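Local coordinates for catalase-3 (Neurospora crassa, PDB 4AJ9), which breaks down hydrogen peroxide to water and oxygen at a buried heme, probably protecting the cell against peroxide damage, at residues 107-112 and 167-171; 153-159 and 173-179. All coordinates share one frame; numbering follows the deposited sequence.

Interaction 1: 107-112 and 167-171; sequences AGSRGS and PQAAT
Gln168 reaches across to the backbone of Ser109 with its side-chain amide. Its CB starts off beside the other loop rather than facing it; CG, anti to the backbone N (chi1 -176°), comes to 4.0 Å from Ser112 CB, and a bend at chi2 (57°) then turns the amide inward. CD is about equally near to Ser109 N and Ser112 CB, and OE1 ends 2.8 Å from Ser109 N, accepting a nearly straight hydrogen bond in which the donor lies close to the line of the C=O. NE2 donates one of its hydrogens to water 2, which in turn donates to Ser109 OG, a hydroxyl also hydrogen-bonded to Glu61. Glutamine suits the place because one amide both accepts and donates.

Ala169 CB rests 3.8 Å from Gly108 CA, where a side chain on the glycine would collide with it. Ser112 OG, 2.7 Å from Ser109 O, joins Ser112 N in closing the type II turn from Ser109 to Ser112. Water 1 accepts from Ala169 N and bonds weakly to Ala107 O, bridging the loops. The contact joins the loop between strands 96-104 and 121-128 to the one between helices 151-158 and 174-182, with Ala107 packed on Val158 of the first helix and Gln168 on Gly111 of a second subunit.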
ATOM      1  N   ALA C 107      24.056  -2.635   6.888  1.00  5.33           N
ATOM      2  CA  ALA C 107      23.771  -1.204   6.937  1.00  2.51           C
ATOM      3  C   ALA C 107      23.376  -0.655   5.574  1.00  5.08           C
ATOM      4  O   ALA C 107      22.485   0.187   5.470  1.00  6.31           O
ATOM      5  CB  ALA C 107      24.975  -0.443   7.484  1.00  9.24           C
ATOM      6  N   GLY C 108      24.055  -1.130   4.538  1.00  5.28           N
ATOM      7  CA  GLY C 108      23.946  -0.544   3.215  1.00  4.78           C
ATOM      8  C   GLY C 108      22.614  -0.790   2.537  1.00  3.53           C
ATOM      9  O   GLY C 108      21.938  -1.795   2.796  1.00  5.05           O
ATOM     10  N   SER C 109      22.234   0.141   1.667  1.00  6.29           N
ATOM     11  CA  SER C 109      21.038  -0.014   0.840  1.00  6.45           C
ATOM     12  C   SER C 109      21.289  -1.005  -0.291  1.00  5.46           C
ATOM     13  O   SER C 109      22.404  -1.484  -0.465  1.00  8.72           O
ATOM     14  CB  SER C 109      20.631   1.334   0.247  1.00  7.34           C
ATOM     15  OG  SER C 109      20.026   2.150   1.229  1.00  8.97           O
ATOM     16  N   ARG C 110      20.235  -1.335  -1.026  0.57  7.29           N
ATOM     17  CA  ARG C 110      20.392  -2.126  -2.227  0.57  5.56           C
ATOM     18  C   ARG C 110      21.345  -1.353  -3.109  0.57  5.39           C
ATOM     19  O   ARG C 110      21.265  -0.139  -3.184  0.57  6.63           O
ATOM     20  CB  ARG C 110      19.052  -2.286  -2.942  0.57 11.44           C
ATOM     21  CG  ARG C 110      17.999  -3.017  -2.142  0.57  9.21           C
ATOM     22  CD  ARG C 110      16.715  -3.153  -2.964  0.57 10.88           C
ATOM     23  NE  ARG C 110      16.985  -3.700  -4.292  0.57  8.47           N
ATOM     24  CZ  ARG C 110      16.548  -3.162  -5.428  0.57 20.11           C
ATOM     25  NH1 ARG C 110      15.803  -2.060  -5.406  0.57 13.15           N
ATOM     26  NH2 ARG C 110      16.847  -3.730  -6.589  0.57 15.37           N
ATOM     27  N   GLY C 111      22.255  -2.044  -3.770  0.57  5.61           N
ATOM     28  CA  GLY C 111      23.183  -1.373  -4.651  0.57  5.76           C
ATOM     29  C   GLY C 111      24.493  -0.997  -3.992  0.57  4.80           C
ATOM     30  O   GLY C 111      25.464  -0.728  -4.698  0.57  7.00           O
ATOM     31  N   SER C 112      24.542  -0.967  -2.659  1.00  6.15           N
ATOM     32  CA  SER C 112      25.824  -0.712  -1.998  1.00  5.12           C
ATOM     33  C   SER C 112      26.760  -1.896  -2.221  1.00  3.90           C
ATOM     34  O   SER C 112      26.346  -2.910  -2.757  1.00  7.69           O
ATOM     35  CB  SER C 112      25.656  -0.407  -0.498  1.00  4.83           C
ATOM     36  OG  SER C 112      25.023  -1.473   0.182  1.00  5.09           O
ATOM     37  N   PRO C 167      27.343   8.529   5.665  1.00  2.61           N
ATOM     38  CA  PRO C 167      27.940   7.782   4.558  1.00  2.33           C
ATOM     39  C   PRO C 167      27.223   6.460   4.295  1.00  5.19           C
ATOM     40  O   PRO C 167      26.611   5.895   5.204  1.00  5.24           O
ATOM     41  CB  PRO C 167      29.335   7.469   5.098  1.00  7.47           C
ATOM     42  CG  PRO C 167      29.060   7.162   6.541  1.00  4.41           C
ATOM     43  CD  PRO C 167      27.905   8.087   6.960  1.00  3.97           C
ATOM     44  N   GLN C 168      27.336   5.972   3.063  1.00  5.96           N
ATOM     45  CA  GLN C 168      26.735   4.718   2.633  1.00  5.56           C
ATOM     46  C   GLN C 168      27.480   3.505   3.191  1.00 10.66           C
ATOM     47  O   GLN C 168      28.715   3.435   3.114  1.00  5.43           O
ATOM     48  CB  GLN C 168      26.767   4.645   1.099  1.00  4.71           C
ATOM     49  CG  GLN C 168      26.085   3.418   0.513  1.00  4.33           C
ATOM     50  CD  GLN C 168      24.628   3.300   0.935  1.00  5.56           C
ATOM     51  OE1 GLN C 168      24.103   2.193   1.077  1.00  5.92           O
ATOM     52  NE2 GLN C 168      23.965   4.448   1.142  1.00  3.51           N
ATOM     53  N   ALA C 169      26.731   2.562   3.757  1.00  3.11           N
ATOM     54  CA  ALA C 169      27.284   1.249   4.091  1.00  2.69           C
ATOM     55  C   ALA C 169      28.573   1.364   4.900  1.00  7.45           C
ATOM     56  O   ALA C 169      29.585   0.761   4.552  1.00  5.23           O
ATOM     57  CB  ALA C 169      27.554   0.458   2.812  1.00  5.59           C
ATOM     58  N   ALA C 170      28.545   2.134   5.976  1.00  6.49           N
ATOM     59  CA  ALA C 170      29.769   2.333   6.741  1.00 11.10           C
ATOM     60  C   ALA C 170      29.508   2.723   8.188  1.00  5.45           C
ATOM     61  O   ALA C 170      28.614   3.510   8.482  1.00  7.70           O
ATOM     62  CB  ALA C 170      30.625   3.376   6.064  1.00  7.55           C
ATOM     63  N   THR C 171      30.296   2.157   9.092  1.00  5.15           N
ATOM     64  CA  THR C 171      30.245   2.551  10.492  1.00  3.71           C
ATOM     65  C   THR C 171      31.220   3.689  10.764  1.00  5.50           C
ATOM     66  O   THR C 171      31.283   4.216  11.872  1.00  7.77           O
ATOM     67  CB  THR C 171      30.563   1.375  11.412  1.00  7.74           C
ATOM     68  OG1 THR C 171      31.743   0.705  10.943  1.00  6.92           O
ATOM     69  CG2 THR C 171      29.400   0.386  11.437  1.00  4.79           C
TER
HETATM   70  O   HOH W   1      24.159   2.637   4.519  1.00 10.83           O
HETATM   71  O   HOH W   2      21.485   3.618   2.909  0.50  7.62           O

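Interaction 2: 153-159 and 173-179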
ATOM      1  N   ASP C 153      17.620   2.345  17.578  1.00  2.61           N
ATOM      2  CA  ASP C 153      18.736   3.190  17.997  1.00  2.25           C
ATOM      3  C   ASP C 153      20.067   2.790  17.363  1.00  4.80           C
ATOM      4  O   ASP C 153      20.739   3.612  16.744  1.00  4.93           O
ATOM      5  CB  ASP C 153      18.857   3.199  19.524  1.00  5.86           C
ATOM      6  CG  ASP C 153      17.617   3.757  20.192  1.00  6.51           C
ATOM      7  OD1 ASP C 153      17.331   4.955  19.989  1.00  6.03           O
ATOM      8  OD2 ASP C 153      16.931   2.999  20.909  1.00  5.77           O
ATOM      9  N   LEU C 154      20.455   1.537  17.547  1.00  2.04           N
ATOM     10  CA  LEU C 154      21.640   0.996  16.882  1.00  2.54           C
ATOM     11  C   LEU C 154      21.629   1.265  15.380  1.00  3.73           C
ATOM     12  O   LEU C 154      22.578   1.815  14.818  1.00  5.17           O
ATOM     13  CB  LEU C 154      21.719  -0.515  17.110  1.00  5.26           C
ATOM     14  CG  LEU C 154      22.647  -1.274  16.158  1.00  2.25           C
ATOM     15  CD1 LEU C 154      24.126  -1.028  16.520  1.00  6.07           C
ATOM     16  CD2 LEU C 154      22.315  -2.765  16.165  1.00  5.73           C
ATOM     17  N   ILE C 155      20.555   0.850  14.723  1.00  3.07           N
ATOM     18  CA  ILE C 155      20.491   0.941  13.269  1.00  2.65           C
ATOM     19  C   ILE C 155      20.552   2.395  12.782  1.00  1.79           C
ATOM     20  O   ILE C 155      21.310   2.720  11.851  1.00  3.77           O
ATOM     21  CB  ILE C 155      19.246   0.246  12.736  1.00  3.25           C
ATOM     22  CG1 ILE C 155      19.291  -1.249  13.091  1.00  7.94           C
ATOM     23  CG2 ILE C 155      19.134   0.460  11.227  1.00  6.41           C
ATOM     24  CD1 ILE C 155      20.566  -1.965  12.598  1.00  1.64           C
ATOM     25  N   HIS C 156      19.768   3.273  13.407  1.00  4.57           N
ATOM     26  CA  HIS C 156      19.825   4.694  13.071  1.00  2.63           C
ATOM     27  C   HIS C 156      21.247   5.262  13.170  1.00  5.13           C
ATOM     28  O   HIS C 156      21.669   6.046  12.322  1.00  2.52           O
ATOM     29  CB  HIS C 156      18.914   5.515  13.986  1.00  4.34           C
ATOM     30  CG  HIS C 156      17.466   5.448  13.618  1.00  3.33           C
ATOM     31  ND1 HIS C 156      16.506   6.223  14.234  1.00  2.89           N
ATOM     32  CD2 HIS C 156      16.812   4.687  12.710  1.00  3.88           C
ATOM     33  CE1 HIS C 156      15.322   5.948  13.714  1.00  4.66           C
ATOM     34  NE2 HIS C 156      15.478   5.010  12.795  1.00  3.59           N
ATOM     35  N   SER C 157      21.977   4.865  14.210  1.00  4.47           N
ATOM     36  CA  SER C 157      23.297   5.429  14.462  1.00  3.99           C
ATOM     37  C   SER C 157      24.307   4.949  13.422  1.00  4.17           C
ATOM     38  O   SER C 157      25.228   5.688  13.045  1.00  7.07           O
ATOM     39  CB  SER C 157      23.790   5.065  15.876  1.00  5.40           C
ATOM     40  OG  SER C 157      24.375   3.764  15.915  1.00  7.09           O
ATOM     41  N   VAL C 158      24.118   3.718  12.959  0.67  4.74           N
ATOM     42  CA  VAL C 158      25.034   3.089  12.011  0.67  4.34           C
ATOM     43  C   VAL C 158      24.729   3.463  10.549  0.67  6.18           C
ATOM     44  O   VAL C 158      25.634   3.582   9.719  0.67  7.60           O
ATOM     45  CB  VAL C 158      25.044   1.562  12.223  0.67  4.74           C
ATOM     46  CG1 VAL C 158      25.603   0.836  11.022  0.67  3.89           C
ATOM     47  CG2 VAL C 158      25.828   1.220  13.493  0.67  4.47           C
ATOM     48  N   LYS C 159      23.456   3.676  10.245  1.00  3.46           N
ATOM     49  CA  LYS C 159      23.047   4.094   8.900  1.00  4.27           C
ATOM     50  C   LYS C 159      23.415   5.567   8.631  1.00  6.14           C
ATOM     51  O   LYS C 159      23.843   6.286   9.541  1.00  5.03           O
ATOM     52  CB  LYS C 159      21.563   3.769   8.659  1.00  2.43           C
ATOM     53  CG  LYS C 159      21.364   2.380   8.057  1.00  6.66           C
ATOM     54  CD  LYS C 159      19.905   1.950   8.011  1.00  8.90           C
ATOM     55  CE  LYS C 159      19.738   0.536   7.439  1.00  6.70           C
ATOM     56  NZ  LYS C 159      19.879   0.419   5.943  1.00  6.35           N
ATOM     57  N   HIS C 173      31.673   6.843  10.919  1.00  7.94           N
ATOM     58  CA  HIS C 173      31.193   8.211  11.088  1.00  6.69           C
ATOM     59  C   HIS C 173      30.774   8.470  12.525  1.00  6.55           C
ATOM     60  O   HIS C 173      30.563   7.535  13.295  1.00  8.19           O
ATOM     61  CB  HIS C 173      30.040   8.529  10.134  1.00  7.62           C
ATOM     62  CG  HIS C 173      28.911   7.547  10.195  1.00  4.28           C
ATOM     63  ND1 HIS C 173      27.672   7.870  10.709  1.00 11.20           N
ATOM     64  CD2 HIS C 173      28.826   6.258   9.786  1.00  4.43           C
ATOM     65  CE1 HIS C 173      26.872   6.819  10.618  1.00  4.34           C
ATOM     66  NE2 HIS C 173      27.548   5.827  10.066  1.00  4.67           N
ATOM     67  N   ASP C 174      30.635   9.747  12.862  1.00  6.31           N
ATOM     68  CA  ASP C 174      30.405  10.179  14.236  1.00  7.77           C
ATOM     69  C   ASP C 174      29.306   9.421  14.975  1.00 12.12           C
ATOM     70  O   ASP C 174      29.521   8.944  16.092  1.00  4.76           O
ATOM     71  CB  ASP C 174      30.101  11.681  14.285  1.00  9.24           C
ATOM     72  CG  ASP C 174      31.330  12.527  14.030  1.00 15.45           C
ATOM     73  OD1 ASP C 174      32.059  12.249  13.053  1.00 11.22           O
ATOM     74  OD2 ASP C 174      31.586  13.448  14.828  1.00 13.95           O
ATOM     75  N   SER C 175      28.131   9.320  14.362  1.00  4.47           N
ATOM     76  CA  SER C 175      26.970   8.830  15.086  1.00  6.56           C
ATOM     77  C   SER C 175      27.154   7.373  15.497  1.00  4.50           C
ATOM     78  O   SER C 175      26.717   6.963  16.576  1.00  5.71           O
ATOM     79  CB  SER C 175      25.690   9.010  14.262  1.00  6.83           C
ATOM     80  OG  SER C 175      25.754   8.312  13.037  1.00  5.58           O
ATOM     81  N   ALA C 176      27.804   6.596  14.634  1.00  4.00           N
ATOM     82  CA  ALA C 176      27.979   5.168  14.888  1.00  6.97           C
ATOM     83  C   ALA C 176      28.845   4.970  16.125  1.00  8.71           C
ATOM     84  O   ALA C 176      28.511   4.204  17.036  1.00  5.78           O
ATOM     85  CB  ALA C 176      28.611   4.486  13.694  1.00  4.20           C
ATOM     86  N   TRP C 177      29.979   5.655  16.139  1.00  4.45           N
ATOM     87  CA  TRP C 177      30.941   5.513  17.230  1.00  2.95           C
ATOM     88  C   TRP C 177      30.497   6.212  18.517  1.00 12.53           C
ATOM     89  O   TRP C 177      30.886   5.801  19.613  1.00  6.19           O
ATOM     90  CB  TRP C 177      32.331   5.959  16.765  1.00  5.36           C
ATOM     91  CG  TRP C 177      32.916   4.962  15.833  1.00  5.11           C
ATOM     92  CD1 TRP C 177      32.638   4.813  14.492  1.00  7.83           C
ATOM     93  CD2 TRP C 177      33.833   3.917  16.171  1.00  7.11           C
ATOM     94  NE1 TRP C 177      33.345   3.744  13.981  1.00  5.74           N
ATOM     95  CE2 TRP C 177      34.088   3.182  14.990  1.00  8.45           C
ATOM     96  CE3 TRP C 177      34.475   3.537  17.357  1.00  4.13           C
ATOM     97  CZ2 TRP C 177      34.958   2.097  14.964  1.00  7.05           C
ATOM     98  CZ3 TRP C 177      35.339   2.457  17.327  1.00  4.40           C
ATOM     99  CH2 TRP C 177      35.580   1.757  16.138  1.00  6.09           C
ATOM    100  N   ASP C 178      29.674   7.255  18.380  1.00  7.79           N
ATOM    101  CA  ASP C 178      28.954   7.832  19.520  1.00 11.05           C
ATOM    102  C   ASP C 178      28.104   6.737  20.165  1.00 10.78           C
ATOM    103  O   ASP C 178      28.141   6.549  21.379  1.00  9.64           O
ATOM    104  CB  ASP C 178      28.071   9.005  19.055  1.00  5.77           C
ATOM    105  CG  ASP C 178      27.257   9.639  20.182  1.00 10.54           C
ATOM    106  OD1 ASP C 178      27.599   9.469  21.367  1.00  7.64           O
ATOM    107  OD2 ASP C 178      26.261  10.336  19.873  1.00  7.76           O
ATOM    108  N   PHE C 179      27.347   6.004  19.349  1.00  6.73           N
ATOM    109  CA  PHE C 179      26.510   4.928  19.877  1.00  6.67           C
ATOM    110  C   PHE C 179      27.318   3.788  20.504  1.00  7.85           C
ATOM    111  O   PHE C 179      26.981   3.312  21.581  1.00  9.42           O
ATOM    112  CB  PHE C 179      25.562   4.358  18.815  1.00  6.30           C
ATOM    113  CG  PHE C 179      24.632   3.302  19.355  1.00  4.03           C
ATOM    114  CD1 PHE C 179      23.468   3.662  20.018  1.00  4.44           C
ATOM    115  CD2 PHE C 179      24.933   1.954  19.221  1.00  5.18           C
ATOM    116  CE1 PHE C 179      22.605   2.698  20.537  1.00  6.27           C
ATOM    117  CE2 PHE C 179      24.077   0.978  19.734  1.00  1.27           C
ATOM    118  CZ  PHE C 179      22.908   1.355  20.394  1.00  3.41           C
TER
HETATM  119  O   HOH W   3      23.446   8.618  11.458  1.00  7.46           O
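Two helices joined by a long loop pack here in a roughly antiparallel pair: the C-terminal end of helix 151-158 lies against the N-terminal half of helix 174-182, with the short axes 7.9 Å apart and their directions at 144°. The last carbonyls of the first helix, left without amides of a further turn, are met by side chains from the start of the second. Ser175 OG donates to Ser157 O at 2.7 Å, in the carbonyl plane and on a lone pair. His173, the N-cap residue, turns its ring to the next carbonyl: NE2 donates to Val158 O at 3.0 Å, with the oxygen in the ring plane but the nitrogen well above the carbonyl plane. Its CG sits between the backbone N and carbonyl carbon (chi1 53°), and Ala176 CB lies over one face of the ring, toward its rim. Water 3 bridges Lys159 O and Ser175 OG, so this serine hydroxyl both donates and accepts.

Further along, small residues give way to an aromatic one. Phe179 extends with CG anti to its backbone N (chi1 -177°) and slides its ring under the first helix, so that Leu154 CA stands 3.9 Å from the ring centroid in a CH-pi contact over the face. Leu154 CD1 meets CE2 of Phe179 at 3.8 Å, the two side chains crossing at about a right angle. Ser157, short enough to admit Phe179 CB, folds its OG back onto Leu154 O. Cut back to an alanine, Phe179 would no longer offer a ring to Leu154 CA, and a gap would probably open beneath Leu154 and Asp153. A third subunit packs on Ser157, Ser175 and Phe179. The result is a helix-loop-helix pair of the catalase domain, in which side chains at the start of the second helix take up the last carbonyls of the first.

The segments of the two contacts alternate along the chain, with 167-171 in the loop that joins the helices of interaction 2, and their centres lie 13 Å apart. Lys159 links them directly: its NZ is 2.7 Å from Ala107 O, a probable hydrogen bond that ties the end of the first helix to the 107-112 loop of interaction 1. Pro167 CG also packs on His173 CD2, at 3.4 Å. Interaction 2 lies nearer the heme: the side chain of Leu154 is about 7 Å from it, that of Ala107 in interaction 1 about 12 Å, while the side chain of Lys159 is about 8 Å from that of His65, the predicted active-site histidine. Both also touch the second subunit.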